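Local atomic coordinates of vitamin B12-binding protein (Vibrio cholerae O395, PDB entry 5YSC), a protein that binds vitamin B12 in the periplasm and probably delivers it to the membrane subunit BtuC of the BtuCDF importer. Residues 28-33 against 249-253; 21-27 against 42-47; 109-113 against 142-146; 114-119 against 134-139. All blocks are in the same frame, centred on the assembly; numbering follows the deposited sequence.

Contact 1: 28-33 against 249-253; sequences PHATEI and RPTPR
E32 meets R249 and R253 in a salt-bridge network at the B12 pocket of this periplasmic binding protein. The start of helix 28-36 here packs against the loop between helices 244-248 and 254-267. R253 grips the carboxylate side-on. Its NE binds E32 OE1 at 2.9 Å, and its NH2 binds E32 OE2 with an almost straight bond (175°). R249 NH1 comes to the same OE2 at 2.9 Å from the anti side. The two guanidinium groups thus share one oxygen, which probably favours an ionised E32. R249 NH2 also pairs with D51. The close-packed part is formed by H29, P250, T251 and I33. H29 CB fits against R249 CB and P250 CD, and T251 CG2 lies against CB and CD of E32. P28 CB sits over one face of the R249 guanidinium. R249 NE and the backbone N of H29 both bond to cyanocobalamin. H29 NE2 bonds to S106. The salt bridge to R253 lies toward the more open side, where R253 and P252 are partly exposed. P252 meets I33 mainly through CD, against I33 CD1 at 3.6 Å. A water there donates to E32 OE2 and accepts from T251 OG1, each at 2.8 Å.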
loop_
_atom_site.group_PDB
_atom_site.type_symbol
_atom_site.label_atom_id
_atom_site.label_comp_id
_atom_site.label_asym_id
_atom_site.label_seq_id
_atom_site.Cartn_x
_atom_site.Cartn_y
_atom_site.Cartn_z
ATOM N N PRO A 28 -3.883 1.778 8.066
ATOM C CA PRO A 28 -5.027 1.737 7.134
ATOM C C PRO A 28 -5.143 0.420 6.405
ATOM O O PRO A 28 -6.254 -0.115 6.282
ATOM C CB PRO A 28 -4.725 2.887 6.179
ATOM C CG PRO A 28 -3.935 3.866 6.984
ATOM C CD PRO A 28 -3.023 2.960 7.850
ATOM N N HIS A 29 -4.038 -0.110 5.885
ATOM C CA HIS A 29 -4.133 -1.379 5.171
ATOM C C HIS A 29 -4.546 -2.483 6.114
ATOM O O HIS A 29 -5.315 -3.375 5.742
ATOM C CB HIS A 29 -2.816 -1.747 4.490
ATOM C CG HIS A 29 -1.894 -2.558 5.368
ATOM N ND1 HIS A 29 -1.094 -1.994 6.338
ATOM C CD2 HIS A 29 -1.732 -3.899 5.473
ATOM C CE1 HIS A 29 -0.464 -2.951 6.991
ATOM N NE2 HIS A 29 -0.820 -4.111 6.473
ATOM N N ALA A 30 -4.062 -2.422 7.363
ATOM C CA ALA A 30 -4.376 -3.476 8.314
ATOM C C ALA A 30 -5.862 -3.498 8.658
ATOM O O ALA A 30 -6.425 -4.574 8.934
ATOM C CB ALA A 30 -3.519 -3.294 9.555
ATOM N N THR A 31 -6.506 -2.340 8.620
ATOM C CA THR A 31 -7.930 -2.262 8.831
ATOM C C THR A 31 -8.671 -2.881 7.657
ATOM O O THR A 31 -9.623 -3.648 7.858
ATOM C CB THR A 31 -8.317 -0.803 9.049
ATOM O OG1 THR A 31 -7.657 -0.340 10.231
ATOM C CG2 THR A 31 -9.821 -0.630 9.171
ATOM N N GLU A 32 -8.223 -2.608 6.438
ATOM C CA GLU A 32 -8.874 -3.250 5.298
ATOM C C GLU A 32 -8.763 -4.774 5.387
ATOM O O GLU A 32 -9.742 -5.497 5.172
ATOM C CB GLU A 32 -8.307 -2.722 3.965
ATOM C CG GLU A 32 -8.565 -1.205 3.747
ATOM C CD GLU A 32 -8.475 -0.728 2.321
ATOM O OE1 GLU A 32 -8.946 -1.438 1.404
ATOM O OE2 GLU A 32 -7.945 0.393 2.115
ATOM N N ILE A 33 -7.561 -5.287 5.664
ATOM C CA ILE A 33 -7.361 -6.735 5.696
ATOM C C ILE A 33 -8.135 -7.356 6.834
ATOM O O ILE A 33 -8.633 -8.489 6.710
ATOM C CB ILE A 33 -5.858 -7.051 5.784
ATOM C CG1 ILE A 33 -5.164 -6.701 4.455
ATOM C CG2 ILE A 33 -5.659 -8.478 6.147
ATOM C CD1 ILE A 33 -5.680 -7.359 3.326
ATOM N N ARG A 249 -1.598 1.048 0.064
ATOM C CA ARG A 249 -2.006 0.109 1.092
ATOM C C ARG A 249 -2.093 -1.286 0.511
ATOM O O ARG A 249 -2.839 -1.480 -0.453
ATOM C CB ARG A 249 -3.391 0.462 1.668
ATOM C CG ARG A 249 -3.633 1.863 2.060
ATOM C CD ARG A 249 -5.089 2.067 2.373
ATOM N NE ARG A 249 -5.399 3.456 2.568
ATOM C CZ ARG A 249 -6.563 3.874 3.051
ATOM N NH1 ARG A 249 -7.485 2.985 3.397
ATOM N NH2 ARG A 249 -6.783 5.173 3.228
ATOM N N PRO A 250 -1.486 -2.288 1.096
ATOM C CA PRO A 250 -1.649 -3.647 0.574
ATOM C C PRO A 250 -2.907 -4.332 1.080
ATOM O O PRO A 250 -2.999 -4.719 2.254
ATOM C CB PRO A 250 -0.388 -4.372 1.072
ATOM C CG PRO A 250 0.516 -3.318 1.535
ATOM C CD PRO A 250 -0.306 -2.168 1.967
ATOM N N THR A 251 -3.922 -4.404 0.195
ATOM C CA THR A 251 -5.282 -4.772 0.557
ATOM C C THR A 251 -5.902 -5.473 -0.641
ATOM O O THR A 251 -5.297 -5.526 -1.715
ATOM C CB THR A 251 -6.174 -3.565 0.859
ATOM O OG1 THR A 251 -6.411 -2.916 -0.390
ATOM C CG2 THR A 251 -5.483 -2.558 1.756
ATOM N N PRO A 252 -7.111 -5.998 -0.509
ATOM C CA PRO A 252 -7.813 -6.469 -1.719
ATOM C C PRO A 252 -7.936 -5.426 -2.805
ATOM O O PRO A 252 -7.905 -5.795 -3.995
ATOM C CB PRO A 252 -9.183 -6.869 -1.166
ATOM C CG PRO A 252 -8.836 -7.295 0.282
ATOM C CD PRO A 252 -7.883 -6.251 0.707
ATOM N N ARG A 253 -8.056 -4.135 -2.443
ATOM C CA ARG A 253 -8.168 -3.113 -3.464
ATOM C C ARG A 253 -6.864 -2.907 -4.221
ATOM O O ARG A 253 -6.861 -2.281 -5.281
ATOM C CB ARG A 253 -8.705 -1.821 -2.837
ATOM C CG ARG A 253 -10.019 -2.003 -2.158
ATOM C CD ARG A 253 -10.709 -0.688 -1.892
ATOM N NE ARG A 253 -10.020 0.081 -0.870
ATOM C CZ ARG A 253 -10.118 1.388 -0.665
ATOM N NH1 ARG A 253 -10.817 2.168 -1.482
ATOM N NH2 ARG A 253 -9.440 1.944 0.356
HETATM O O HOH W 1 -6.605 -0.168 -0.322
#

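Contact 2: 21-27 against 42-47; sequences ERIISLA and KLVAVS
I23 and L43 meet at a slant on one face of the sheet, I23 CG2 against L43 CD2 at 3.8 Å. They belong to the two strands of a beta-alpha-beta unit whose crossover helix is 28-36. I23 CD1 also reaches K42 CB. I24 and A45 point to the other face. There I24 CG1 touches A45 CB and V44 CG2, and the I24 and V44 side chains run nearly perpendicular to each other. V44 CG1 lies over the centre of the R22 guanidinium, 3.9 Å above its plane. NE of that arginine bonds to L76 O.

E21 and K42 lie alongside each other and point the same way. Both chains bend at chi2 (-53° and -55°), and this brings K42 NZ to E21 OE2 at 3.1 Å, on the syn side of the carboxylate. At the other end S47 CB rests on the backbone of L26 and A27, while its OG bonds to S50.

The strands are parallel but twist strongly, with short axes 54° apart. Strand 43-45 is an outermost strand of its four-stranded sheet. I23 N bonds to K42 O, and I23 O accepts from V44 N at 2.8 Å. S25 N bonds to A45 O at 3.0 Å. The register slips by one residue between the I23-L43 and I24-A45 bridges, which makes a beta bulge.

The backbone bonds and aliphatic contacts should therefore fix the register of the strands, while the E21-K42 pair, at their more exposed N-terminal ends, probably contributes less.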
loop_
_atom_site.group_PDB
_atom_site.type_symbol
_atom_site.label_atom_id
_atom_site.label_comp_id
_atom_site.label_asym_id
_atom_site.label_seq_id
_atom_site.Cartn_x
_atom_site.Cartn_y
_atom_site.Cartn_z
ATOM N N GLU A 21 -11.690 -11.039 20.461
ATOM C CA GLU A 21 -12.823 -10.255 20.753
ATOM C C GLU A 21 -12.618 -8.773 20.787
ATOM O O GLU A 21 -13.551 -8.106 20.689
ATOM C CB GLU A 21 -13.364 -10.610 22.121
ATOM C CG GLU A 21 -14.116 -11.909 22.211
ATOM C CD GLU A 21 -15.258 -12.096 21.208
ATOM O OE1 GLU A 21 -15.388 -13.206 20.695
ATOM O OE2 GLU A 21 -16.022 -11.189 21.022
ATOM N N ARG A 22 -11.386 -8.309 20.932
ATOM C CA ARG A 22 -11.062 -6.885 21.049
ATOM C C ARG A 22 -9.810 -6.650 20.198
ATOM O O ARG A 22 -8.689 -6.870 20.657
ATOM C CB ARG A 22 -10.831 -6.480 22.498
ATOM C CG ARG A 22 -12.037 -6.665 23.403
ATOM C CD ARG A 22 -11.802 -6.009 24.728
ATOM N NE ARG A 22 -11.615 -4.576 24.548
ATOM C CZ ARG A 22 -12.605 -3.696 24.506
ATOM N NH1 ARG A 22 -13.859 -4.091 24.650
ATOM N NH2 ARG A 22 -12.339 -2.414 24.319
ATOM N N ILE A 23 -9.992 -6.239 18.947
ATOM C CA ILE A 23 -8.881 -6.191 17.996
ATOM C C ILE A 23 -8.512 -4.736 17.735
ATOM O O ILE A 23 -9.384 -3.880 17.617
ATOM C CB ILE A 23 -9.242 -6.933 16.690
ATOM C CG1 ILE A 23 -9.649 -8.370 16.998
ATOM C CG2 ILE A 23 -8.051 -7.006 15.739
ATOM C CD1 ILE A 23 -10.090 -9.178 15.779
ATOM N N ILE A 24 -7.215 -4.447 17.648
ATOM C CA ILE A 24 -6.748 -3.102 17.313
ATOM C C ILE A 24 -5.907 -3.195 16.057
ATOM O O ILE A 24 -5.069 -4.088 15.940
ATOM C CB ILE A 24 -5.945 -2.492 18.468
ATOM C CG1 ILE A 24 -6.901 -2.167 19.625
ATOM C CG2 ILE A 24 -5.184 -1.227 18.033
ATOM C CD1 ILE A 24 -6.202 -1.544 20.836
ATOM N N SER A 25 -6.141 -2.276 15.116
ATOM C CA SER A 25 -5.361 -2.157 13.886
ATOM C C SER A 25 -4.517 -0.897 13.945
ATOM O O SER A 25 -5.026 0.195 14.250
ATOM C CB SER A 25 -6.268 -2.087 12.659
ATOM O OG SER A 25 -5.525 -1.649 11.551
ATOM N N LEU A 26 -3.248 -1.045 13.602
ATOM C CA LEU A 26 -2.315 0.076 13.633
ATOM C C LEU A 26 -2.000 0.646 12.247
ATOM O O LEU A 26 -1.029 1.392 12.115
ATOM C CB LEU A 26 -1.031 -0.342 14.338
ATOM C CG LEU A 26 -1.196 -0.866 15.772
ATOM C CD1 LEU A 26 0.174 -1.240 16.326
ATOM C CD2 LEU A 26 -1.870 0.146 16.698
ATOM N N ALA A 27 -2.777 0.302 11.207
ATOM C CA ALA A 27 -2.502 0.841 9.873
ATOM C C ALA A 27 -3.765 0.838 9.011
ATOM O O ALA A 27 -4.629 -0.020 9.191
ATOM C CB ALA A 27 -1.399 0.060 9.150
ATOM N N LYS A 42 -15.017 -7.064 15.359
ATOM C CA LYS A 42 -14.267 -7.159 16.620
ATOM C C LYS A 42 -13.234 -6.056 16.791
ATOM O O LYS A 42 -12.572 -5.999 17.835
ATOM C CB LYS A 42 -13.573 -8.517 16.737
ATOM C CG LYS A 42 -14.487 -9.695 16.628
ATOM C CD LYS A 42 -15.584 -9.616 17.619
ATOM C CE LYS A 42 -16.330 -10.916 17.623
ATOM N NZ LYS A 42 -17.576 -10.721 18.361
ATOM N N LEU A 43 -13.082 -5.166 15.803
ATOM C CA LEU A 43 -12.202 -4.026 15.973
ATOM C C LEU A 43 -12.731 -3.069 17.015
ATOM O O LEU A 43 -13.911 -2.681 17.009
ATOM C CB LEU A 43 -12.014 -3.270 14.660
ATOM C CG LEU A 43 -11.235 -4.024 13.613
ATOM C CD1 LEU A 43 -11.412 -3.362 12.233
ATOM C CD2 LEU A 43 -9.772 -4.071 13.970
ATOM N N VAL A 44 -11.837 -2.644 17.900
ATOM C CA VAL A 44 -12.165 -1.643 18.904
ATOM C C VAL A 44 -11.318 -0.386 18.754
ATOM O O VAL A 44 -11.580 0.599 19.454
ATOM C CB VAL A 44 -12.053 -2.206 20.343
ATOM C CG1 VAL A 44 -12.989 -3.381 20.550
ATOM C CG2 VAL A 44 -10.627 -2.632 20.657
ATOM N N ALA A 45 -10.314 -0.389 17.872
ATOM C CA ALA A 45 -9.601 0.830 17.511
ATOM C C ALA A 45 -8.782 0.565 16.257
ATOM O O ALA A 45 -8.429 -0.587 15.955
ATOM C CB ALA A 45 -8.677 1.335 18.632
ATOM N N VAL A 46 -8.486 1.648 15.546
ATOM C CA VAL A 46 -7.764 1.599 14.280
ATOM C C VAL A 46 -6.829 2.806 14.226
ATOM O O VAL A 46 -6.663 3.531 15.213
ATOM C CB VAL A 46 -8.730 1.568 13.077
ATOM C CG1 VAL A 46 -9.586 0.296 13.101
ATOM C CG2 VAL A 46 -9.551 2.842 13.017
ATOM N N SER A 47 -6.197 3.019 13.081
ATOM C CA SER A 47 -5.294 4.127 12.841
ATOM C C SER A 47 -6.013 5.300 12.191
ATOM O O SER A 47 -7.102 5.161 11.643
ATOM C CB SER A 47 -4.157 3.679 11.940
ATOM O OG SER A 47 -4.587 3.598 10.598
#

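Contact 3: 109-113 against 142-146; sequences KTLDE and LQDLR
The entry into helix 112-122 meets the later part of helix 128-148 through a salt bridge between D112 and R146. R146 grips the aspartate end-on, one nitrogen to each oxygen. NH1 binds D112 OD1 at 3.1 Å with a fairly straight bond (162°) and uses the syn lone pair of that oxygen. NH2 faces D112 OD2; the modelled distance there is too short to be relied on. The two flat groups are not coplanar: their planes lie 32° apart. The R146 chain is extended from CG to NE, and this carries the guanidinium across to the neighbouring helix.

The segment carrying D112 is shaped by a capping box. T110 OG1 accepts from E113 N, and E113 OE1 accepts in return from T110 N at 3.1 Å. K109 N is a second donor to that carboxylate oxygen.

L142, one turn before R146, packs against the ion pair. Its CD2 lies over one face of the R146 guanidinium, 3.4 Å above the plane and toward the rim. L142 CG lies anti to the backbone N (chi1 175°), which sends the branch toward segment 109-113. CD1 meets CB and CD1 of L111. CD2 touches L111 CB at 4.0 Å and D112 OD1 at 3.6 Å. L181 of helix 176-181 touches L111, L142 and R146. Helix 254-267 also meets L111, through T254 and V258.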
loop_
_atom_site.group_PDB
_atom_site.type_symbol
_atom_site.label_atom_id
_atom_site.label_comp_id
_atom_site.label_asym_id
_atom_site.label_seq_id
_atom_site.Cartn_x
_atom_site.Cartn_y
_atom_site.Cartn_z
ATOM N N LYS A 109 5.388 -6.388 1.508
ATOM C CA LYS A 109 6.310 -6.230 0.385
ATOM C C LYS A 109 5.824 -6.785 -0.963
ATOM O O LYS A 109 6.059 -6.180 -1.996
ATOM C CB LYS A 109 7.665 -6.853 0.712
ATOM C CG LYS A 109 8.731 -6.556 -0.324
ATOM C CD LYS A 109 9.893 -7.515 -0.221
ATOM C CE LYS A 109 11.200 -6.772 -0.060
ATOM N NZ LYS A 109 11.020 -5.482 0.652
ATOM N N THR A 110 5.172 -7.941 -0.936
ATOM C CA THR A 110 4.741 -8.627 -2.146
ATOM C C THR A 110 3.222 -8.667 -2.238
ATOM O O THR A 110 2.511 -8.496 -1.250
ATOM C CB THR A 110 5.238 -10.071 -2.204
ATOM O OG1 THR A 110 4.498 -10.865 -1.291
ATOM C CG2 THR A 110 6.702 -10.153 -1.880
ATOM N N LEU A 111 2.745 -8.983 -3.453
ATOM C CA LEU A 111 1.304 -9.120 -3.684
ATOM C C LEU A 111 0.754 -10.389 -3.057
ATOM O O LEU A 111 -0.336 -10.396 -2.496
ATOM C CB LEU A 111 1.006 -9.112 -5.185
ATOM C CG LEU A 111 1.150 -7.732 -5.818
ATOM C CD1 LEU A 111 1.345 -7.888 -7.291
ATOM C CD2 LEU A 111 -0.089 -6.828 -5.498
ATOM N N ASP A 112 1.499 -11.484 -3.133
ATOM C CA ASP A 112 0.993 -12.701 -2.526
ATOM C C ASP A 112 0.876 -12.556 -1.010
ATOM O O ASP A 112 0.019 -13.194 -0.405
ATOM C CB ASP A 112 1.896 -13.889 -2.910
ATOM C CG ASP A 112 1.852 -14.200 -4.419
ATOM O OD1 ASP A 112 0.937 -14.884 -4.881
ATOM O OD2 ASP A 112 2.722 -13.738 -5.141
ATOM N N GLU A 113 1.692 -11.693 -0.393
ATOM C CA GLU A 113 1.601 -11.472 1.047
ATOM C C GLU A 113 0.239 -10.907 1.479
ATOM O O GLU A 113 -0.162 -11.048 2.644
ATOM C CB GLU A 113 2.733 -10.538 1.507
ATOM C CG GLU A 113 4.053 -11.308 1.721
ATOM C CD GLU A 113 5.264 -10.453 2.051
ATOM O OE1 GLU A 113 5.299 -9.210 1.884
ATOM O OE2 GLU A 113 6.268 -11.089 2.442
ATOM N N LEU A 142 -5.535 -12.441 -8.579
ATOM C CA LEU A 142 -4.138 -12.120 -8.799
ATOM C C LEU A 142 -3.571 -12.981 -9.910
ATOM O O LEU A 142 -2.792 -12.504 -10.736
ATOM C CB LEU A 142 -3.327 -12.316 -7.509
ATOM C CG LEU A 142 -1.809 -12.115 -7.626
ATOM C CD1 LEU A 142 -1.408 -10.768 -8.134
ATOM C CD2 LEU A 142 -1.178 -12.300 -6.252
ATOM N N GLN A 143 -3.979 -14.249 -9.935
ATOM C CA GLN A 143 -3.598 -15.149 -11.017
ATOM C C GLN A 143 -4.131 -14.640 -12.348
ATOM O O GLN A 143 -3.414 -14.619 -13.358
ATOM C CB GLN A 143 -4.130 -16.546 -10.720
ATOM C CG GLN A 143 -3.996 -17.556 -11.844
ATOM C CD GLN A 143 -2.569 -17.785 -12.279
ATOM O OE1 GLN A 143 -1.621 -17.625 -11.502
ATOM N NE2 GLN A 143 -2.405 -18.171 -13.541
ATOM N N ASP A 144 -5.392 -14.224 -12.363
ATOM C CA ASP A 144 -5.959 -13.694 -13.595
ATOM C C ASP A 144 -5.166 -12.492 -14.077
ATOM O O ASP A 144 -4.858 -12.374 -15.268
ATOM C CB ASP A 144 -7.424 -13.313 -13.376
ATOM C CG ASP A 144 -8.324 -14.509 -13.125
ATOM O OD1 ASP A 144 -7.944 -15.645 -13.497
ATOM O OD2 ASP A 144 -9.411 -14.309 -12.533
ATOM N N LEU A 145 -4.829 -11.576 -13.163
ATOM C CA LEU A 145 -4.104 -10.383 -13.576
ATOM C C LEU A 145 -2.711 -10.720 -14.087
ATOM O O LEU A 145 -2.245 -10.117 -15.061
ATOM C CB LEU A 145 -4.031 -9.397 -12.424
ATOM C CG LEU A 145 -5.352 -8.762 -12.030
ATOM C CD1 LEU A 145 -5.225 -8.095 -10.653
ATOM C CD2 LEU A 145 -5.785 -7.746 -13.099
ATOM N N ARG A 146 -2.009 -11.648 -13.426
ATOM C CA ARG A 146 -0.678 -12.013 -13.893
ATOM C C ARG A 146 -0.757 -12.543 -15.321
ATOM O O ARG A 146 0.022 -12.144 -16.189
ATOM C CB ARG A 146 -0.050 -13.041 -12.938
ATOM C CG ARG A 146 0.355 -12.473 -11.560
ATOM C CD ARG A 146 0.905 -13.530 -10.597
ATOM N NE ARG A 146 1.688 -12.891 -9.537
ATOM C CZ ARG A 146 1.765 -13.316 -8.281
ATOM N NH1 ARG A 146 1.145 -14.425 -7.911
ATOM N NH2 ARG A 146 2.493 -12.633 -7.411
#

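Contact 4: 114-119 against 134-139; sequences IADNIE and AAHDFR
R139, F138 and A115 have the most surface buried where helices 112-122 and 128-148 pack as an antiparallel pair. Their short segments run at 168° with axes 8.6 Å apart. Small residues permit this approach: A115 and A135 face each other, and A135 CB reaches A115 O at 3.7 Å.

A115 CB touches both larger residues of the facing helix, at F138 CD1 and at R139 CG. It also lies over one face of the R139 guanidinium, 3.5 Å above the plane and toward the rim. The F138 ring turns a face to A115 N. Its far end, CE2 and CZ, packs on CB and CG2 of I114, with CE2 at 3.6 Å from CG2. With CG anti to the backbone N (chi1 -175°), the F138 ring is carried over to I114 and A115. Farther along, I118 CG2 rests on the methyls of A134 and A135. I118 also touches I33 of helix 28-36, the helix that carries the pocket residues P28 and H29.

R139 closes the more open side with a salt-bridge network. Its chain is extended from CG to NE and crosses both acidic side chains at about a right angle. NH2 binds E119 OE1 at 2.9 Å, on the anti side and tilted from the carboxylate plane. NH2 also donates to D116 OD1 at 3.1 Å, in the guanidinium plane and through the anti lone pair of that oxygen.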
loop_
_atom_site.group_PDB
_atom_site.type_symbol
_atom_site.label_atom_id
_atom_site.label_comp_id
_atom_site.label_asym_id
_atom_site.label_seq_id
_atom_site.Cartn_x
_atom_site.Cartn_y
_atom_site.Cartn_z
ATOM N N ILE A 114 -0.472 -10.223 0.577
ATOM C CA ILE A 114 -1.784 -9.710 0.952
ATOM C C ILE A 114 -2.714 -10.872 1.245
ATOM O O ILE A 114 -3.428 -10.885 2.241
ATOM C CB ILE A 114 -2.356 -8.784 -0.149
ATOM C CG1 ILE A 114 -1.435 -7.564 -0.325
ATOM C CG2 ILE A 114 -3.758 -8.334 0.210
ATOM C CD1 ILE A 114 -1.748 -6.697 -1.508
ATOM N N ALA A 115 -2.764 -11.830 0.343
ATOM C CA ALA A 115 -3.591 -12.992 0.593
ATOM C C ALA A 115 -3.103 -13.749 1.827
ATOM O O ALA A 115 -3.916 -14.195 2.645
ATOM C CB ALA A 115 -3.595 -13.894 -0.632
ATOM N N ASP A 116 -1.783 -13.858 1.992
ATOM C CA ASP A 116 -1.231 -14.522 3.174
ATOM C C ASP A 116 -1.718 -13.839 4.447
ATOM O O ASP A 116 -2.076 -14.499 5.427
ATOM C CB ASP A 116 0.311 -14.507 3.154
ATOM C CG ASP A 116 0.935 -15.265 1.993
ATOM O OD1 ASP A 116 0.299 -16.142 1.358
ATOM O OD2 ASP A 116 2.117 -14.962 1.742
ATOM N N ASN A 117 -1.659 -12.504 4.471
ATOM C CA ASN A 117 -2.186 -11.739 5.603
ATOM C C ASN A 117 -3.648 -12.084 5.912
ATOM O O ASN A 117 -4.019 -12.278 7.069
ATOM C CB ASN A 117 -2.083 -10.232 5.320
ATOM C CG ASN A 117 -0.806 -9.609 5.806
ATOM O OD1 ASN A 117 -0.711 -9.183 6.973
ATOM N ND2 ASN A 117 0.114 -9.400 4.900
ATOM N N ILE A 118 -4.509 -12.081 4.890
ATOM C CA ILE A 118 -5.920 -12.333 5.098
ATOM C C ILE A 118 -6.124 -13.737 5.643
ATOM O O ILE A 118 -6.909 -13.929 6.580
ATOM C CB ILE A 118 -6.711 -12.119 3.793
ATOM C CG1 ILE A 118 -6.555 -10.672 3.321
ATOM C CG2 ILE A 118 -8.202 -12.468 4.007
ATOM C CD1 ILE A 118 -7.129 -10.374 1.906
ATOM N N GLU A 119 -5.398 -14.721 5.086
ATOM C CA GLU A 119 -5.574 -16.107 5.512
ATOM C C GLU A 119 -5.087 -16.294 6.943
ATOM O O GLU A 119 -5.781 -16.894 7.766
ATOM C CB GLU A 119 -4.856 -17.041 4.543
ATOM C CG GLU A 119 -4.952 -18.518 4.917
ATOM C CD GLU A 119 -4.319 -19.389 3.859
ATOM O OE1 GLU A 119 -3.382 -18.909 3.179
ATOM O OE2 GLU A 119 -4.763 -20.546 3.697
ATOM N N ALA A 134 -12.062 -14.810 1.164
ATOM C CA ALA A 134 -11.480 -13.582 0.632
ATOM C C ALA A 134 -10.081 -13.827 0.093
ATOM O O ALA A 134 -9.722 -13.313 -0.968
ATOM C CB ALA A 134 -11.476 -12.501 1.709
ATOM N N ALA A 135 -9.266 -14.607 0.816
ATOM C CA ALA A 135 -7.916 -14.909 0.349
ATOM C C ALA A 135 -7.944 -15.753 -0.917
ATOM O O ALA A 135 -7.127 -15.559 -1.828
ATOM C CB ALA A 135 -7.128 -15.625 1.449
ATOM N N HIS A 136 -8.888 -16.683 -0.974
ATOM C CA HIS A 136 -9.018 -17.523 -2.147
ATOM C C HIS A 136 -9.329 -16.651 -3.345
ATOM O O HIS A 136 -8.697 -16.769 -4.383
ATOM C CB HIS A 136 -10.118 -18.564 -1.960
ATOM C CG HIS A 136 -10.509 -19.256 -3.227
ATOM N ND1 HIS A 136 -9.882 -20.397 -3.674
ATOM C CD2 HIS A 136 -11.449 -18.956 -4.151
ATOM C CE1 HIS A 136 -10.426 -20.775 -4.817
ATOM N NE2 HIS A 136 -11.380 -19.917 -5.127
ATOM N N ASP A 137 -10.306 -15.766 -3.186
ATOM C CA ASP A 137 -10.722 -14.909 -4.294
ATOM C C ASP A 137 -9.580 -13.996 -4.716
ATOM O O ASP A 137 -9.339 -13.800 -5.908
ATOM C CB ASP A 137 -11.949 -14.086 -3.895
ATOM C CG ASP A 137 -13.220 -14.928 -3.744
ATOM O OD1 ASP A 137 -13.267 -16.040 -4.292
ATOM O OD2 ASP A 137 -14.165 -14.482 -3.072
ATOM N N PHE A 138 -8.876 -13.413 -3.742
ATOM C CA PHE A 138 -7.704 -12.585 -4.047
ATOM C C PHE A 138 -6.693 -13.353 -4.878
ATOM O O PHE A 138 -6.156 -12.840 -5.864
ATOM C CB PHE A 138 -7.022 -12.097 -2.753
ATOM C CG PHE A 138 -5.896 -11.141 -2.987
ATOM C CD1 PHE A 138 -4.651 -11.602 -3.317
ATOM C CD2 PHE A 138 -6.078 -9.758 -2.880
ATOM C CE1 PHE A 138 -3.604 -10.732 -3.555
ATOM C CE2 PHE A 138 -5.041 -8.883 -3.113
ATOM C CZ PHE A 138 -3.805 -9.362 -3.472
ATOM N N ARG A 139 -6.366 -14.575 -4.449
ATOM C CA ARG A 139 -5.373 -15.362 -5.164
ATOM C C ARG A 139 -5.803 -15.630 -6.600
ATOM O O ARG A 139 -4.986 -15.570 -7.531
ATOM C CB ARG A 139 -5.136 -16.670 -4.410
ATOM C CG ARG A 139 -4.422 -16.451 -3.077
ATOM C CD ARG A 139 -3.801 -17.732 -2.492
ATOM N NE ARG A 139 -2.989 -17.433 -1.302
ATOM C CZ ARG A 139 -3.340 -17.691 -0.045
ATOM N NH1 ARG A 139 -4.480 -18.306 0.238
ATOM N NH2 ARG A 139 -2.509 -17.369 0.943
HETATM O O HOH W 2 -0.986 -16.039 -1.262
#

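Overall arrangement
Contact 1 is the link to the ligand: the side chain of R249 comes about 3 Å from bound cyanocobalamin. Contact 2 supplies the strands on either side of helix 28-36 in the chain, and its A27 side chain lies about 4 Å from the ligand. The two contacts meet at T31 OG1 and S25 OG, 2.8 Å apart, a probable hydrogen bond. Contact 4 backs contact 1, with I33 CD1 against I118 CG1 at 3.4 Å. Contacts 3 and 4 use the same two helices, and their centres are about 10 Å apart. Contact 3 is farther from the pocket, the L111 side chain being about 13 Å from cyanocobalamin.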